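Local coordinates for DnaD domain protein (Enterococcus faecalis, PDB 2I5U) that is of unknown function but, as a DnaB/DnaD family member represented here by its DnaD domain, probably takes part in the initiation of DNA replication, at residues Trp27-Asp30 against Phe31-Ile34. Sequence-based numbering, arbitrary orientation.
Sequences WISD and FEKI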
ATOM      1  N   TRP A  27       3.693   4.276  -5.331  1.00 19.21           N
ATOM      2  CA  TRP A  27       4.042   2.887  -5.038  1.00 19.37           C
ATOM      3  C   TRP A  27       3.540   1.961  -6.126  1.00 20.09           C
ATOM      4  O   TRP A  27       4.240   1.032  -6.518  1.00 20.05           O
ATOM      5  CB  TRP A  27       3.466   2.446  -3.684  1.00 19.38           C
ATOM      6  CG  TRP A  27       4.435   2.592  -2.567  1.00 18.91           C
ATOM      7  CD1 TRP A  27       4.331   3.407  -1.461  1.00 19.86           C
ATOM      8  CD2 TRP A  27       5.651   1.884  -2.431  1.00 20.00           C
ATOM      9  NE1 TRP A  27       5.427   3.244  -0.662  1.00 18.68           N
ATOM     10  CE2 TRP A  27       6.260   2.318  -1.238  1.00 18.32           C
ATOM     11  CE3 TRP A  27       6.313   0.942  -3.230  1.00 19.19           C
ATOM     12  CZ2 TRP A  27       7.500   1.827  -0.812  1.00 20.04           C
ATOM     13  CZ3 TRP A  27       7.535   0.444  -2.806  1.00 20.03           C
ATOM     14  CH2 TRP A  27       8.122   0.899  -1.608  1.00 19.89           C
ATOM     15  N   ILE A  28       2.331   2.206  -6.616  1.00 20.68           N
ATOM     16  CA  ILE A  28       1.792   1.409  -7.716  1.00 21.12           C
ATOM     17  C   ILE A  28       2.712   1.535  -8.937  1.00 21.09           C
ATOM     18  O   ILE A  28       3.061   0.519  -9.575  1.00 21.49           O
ATOM     19  CB  ILE A  28       0.333   1.813  -8.066  1.00 20.98           C
ATOM     20  CG1 ILE A  28      -0.613   1.389  -6.941  1.00 21.07           C
ATOM     21  CG2 ILE A  28      -0.102   1.185  -9.396  1.00 20.64           C
ATOM     22  CD1 ILE A  28      -1.992   1.991  -7.056  1.00 22.04           C
ATOM     23  N   SER A  29       3.124   2.764  -9.245  0.50 21.32           N
ATOM     24  CA  SER A  29       4.051   3.014 -10.355  0.50 21.67           C
ATOM     25  C   SER A  29       5.379   2.285 -10.159  1.00 21.23           C
ATOM     26  O   SER A  29       5.949   1.728 -11.126  1.00 20.73           O
ATOM     27  CB  SER A  29       4.296   4.509 -10.508  1.00 22.58           C
ATOM     28  OG  SER A  29       3.148   5.147 -11.047  0.50 25.78           O
ATOM     29  N   ASP A  30       5.882   2.278  -8.926  1.00 20.39           N
ATOM     30  CA  ASP A  30       7.172   1.669  -8.640  1.00 21.49           C
ATOM     31  C   ASP A  30       7.127   0.149  -8.775  1.00 21.62           C
ATOM     32  O   ASP A  30       8.064  -0.458  -9.302  1.00 20.70           O
ATOM     33  CB  ASP A  30       7.717   2.111  -7.276  1.00 21.80           C
ATOM     34  CG  ASP A  30       8.372   3.490  -7.322  1.00 24.41           C
ATOM     35  OD1 ASP A  30       8.590   4.042  -8.428  1.00 27.63           O
ATOM     36  OD2 ASP A  30       8.683   4.019  -6.245  1.00 27.19           O
ATOM     37  N   PHE A  31       6.023  -0.465  -8.367  1.00 22.22           N
ATOM     38  CA  PHE A  31       5.869  -1.906  -8.563  1.00 22.47           C
ATOM     39  C   PHE A  31       5.715  -2.223 -10.031  1.00 22.49           C
ATOM     40  O   PHE A  31       6.236  -3.244 -10.495  1.00 23.35           O
ATOM     41  CB  PHE A  31       4.728  -2.488  -7.726  1.00 22.91           C
ATOM     42  CG  PHE A  31       5.118  -2.753  -6.297  1.00 22.09           C
ATOM     43  CD1 PHE A  31       5.997  -3.783  -5.984  1.00 22.91           C
ATOM     44  CD2 PHE A  31       4.672  -1.937  -5.274  1.00 23.70           C
ATOM     45  CE1 PHE A  31       6.381  -4.007  -4.659  1.00 23.51           C
ATOM     46  CE2 PHE A  31       5.064  -2.171  -3.960  1.00 23.20           C
ATOM     47  CZ  PHE A  31       5.918  -3.190  -3.663  1.00 22.94           C
ATOM     48  N   GLU A  32       5.052  -1.342 -10.784  1.00 22.44           N
ATOM     49  CA  GLU A  32       4.956  -1.527 -12.250  1.00 23.23           C
ATOM     50  C   GLU A  32       6.319  -1.479 -12.925  1.00 22.89           C
ATOM     51  O   GLU A  32       6.565  -2.209 -13.902  1.00 22.59           O
ATOM     52  CB  GLU A  32       4.017  -0.494 -12.879  1.00 23.19           C
ATOM     53  CG  GLU A  32       2.538  -0.781 -12.610  1.00 25.29           C
ATOM     54  CD  GLU A  32       1.616   0.390 -12.938  1.00 27.67           C
ATOM     55  OE1 GLU A  32       2.099   1.536 -13.104  1.00 33.06           O
ATOM     56  OE2 GLU A  32       0.393   0.162 -13.007  1.00 34.53           O
ATOM     57  N   LYS A  33       7.221  -0.646 -12.413  1.00 22.55           N
ATOM     58  CA  LYS A  33       8.567  -0.515 -12.981  1.00 23.16           C
ATOM     59  C   LYS A  33       9.396  -1.795 -12.860  1.00 23.06           C
ATOM     60  O   LYS A  33      10.398  -1.935 -13.548  1.00 22.10           O
ATOM     61  CB  LYS A  33       9.331   0.632 -12.326  1.00 22.95           C
ATOM     62  CG  LYS A  33       8.862   2.017 -12.745  1.00 23.68           C
ATOM     63  CD  LYS A  33       9.730   3.112 -12.151  1.00 24.17           C
ATOM     64  CE  LYS A  33       9.140   4.495 -12.441  1.00 25.93           C
ATOM     65  NZ  LYS A  33      10.050   5.603 -12.035  1.00 28.04           N
ATOM     66  N   ILE A  34       9.013  -2.704 -11.973  1.00 23.39           N
ATOM     67  CA  ILE A  34       9.702  -4.006 -11.901  1.00 24.88           C
ATOM     68  C   ILE A  34       8.809  -5.167 -12.315  1.00 24.57           C
ATOM     69  O   ILE A  34       9.125  -6.323 -12.055  1.00 24.97           O
ATOM     70  CB  ILE A  34      10.372  -4.254 -10.527  1.00 25.69           C
ATOM     71  CG1 ILE A  34       9.393  -4.084  -9.364  1.00 26.81           C
ATOM     72  CG2 ILE A  34      11.529  -3.299 -10.358  1.00 26.16           C
ATOM     73  CD1 ILE A  34       8.487  -5.296  -9.061  1.00 28.77           C
TER
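Phe31 N, Glu32 N and Lys33 N donate hydrogen bonds to Trp27 O, Ile28 O and Ser29 O, respectively, each at 3.0 Å, in the i to i+4 pattern of an alpha-helix. The bond from Lys33 N is the most bent of the three, with an N-H...O angle of 140°. Lys33 N also makes a weak i to i+3 bond to Asp30 O, and Ile34 N bonds to Phe31 O at 3.2 Å. Bonds of i to i+3 span thus join the i to i+4 bonds near the C-terminal end of the helix.

Trp27 and Phe31 sit one turn apart and carry the apolar contact. Trp27 CE3 meets Phe31 CE2 at 3.4 Å, so the benzo part of the indole does the touching. The two ring planes are tilted by 29° and slid apart, with little overlap. Phe31 CG is anti to its own carbonyl carbon (chi1 -81°), which brings CD2 to 3.2 Å from Trp27 O.

The polar side chains run along the more open sides of the turn. The extended Lys33 chain lies beside Asp30, with NZ 4.2 Å from OD1. This is too long for a salt bridge, but the opposite charges probably attract. Glu32 CG rests 3.3 Å from Ile28 O, and the chain extends from there so that its carboxylate lies alongside Ile28 CG2.

The two aromatic residues are buried between helices of this all-helical domain. Trp27 packs on Leu67 and Lys68 of helix 60-73, and its NE1 makes weak hydrogen bonds to Tyr60 and Asn64. Phe31 packs on Ala41 and Leu44 of helix 38-55, where Ile28 also meets Ile45.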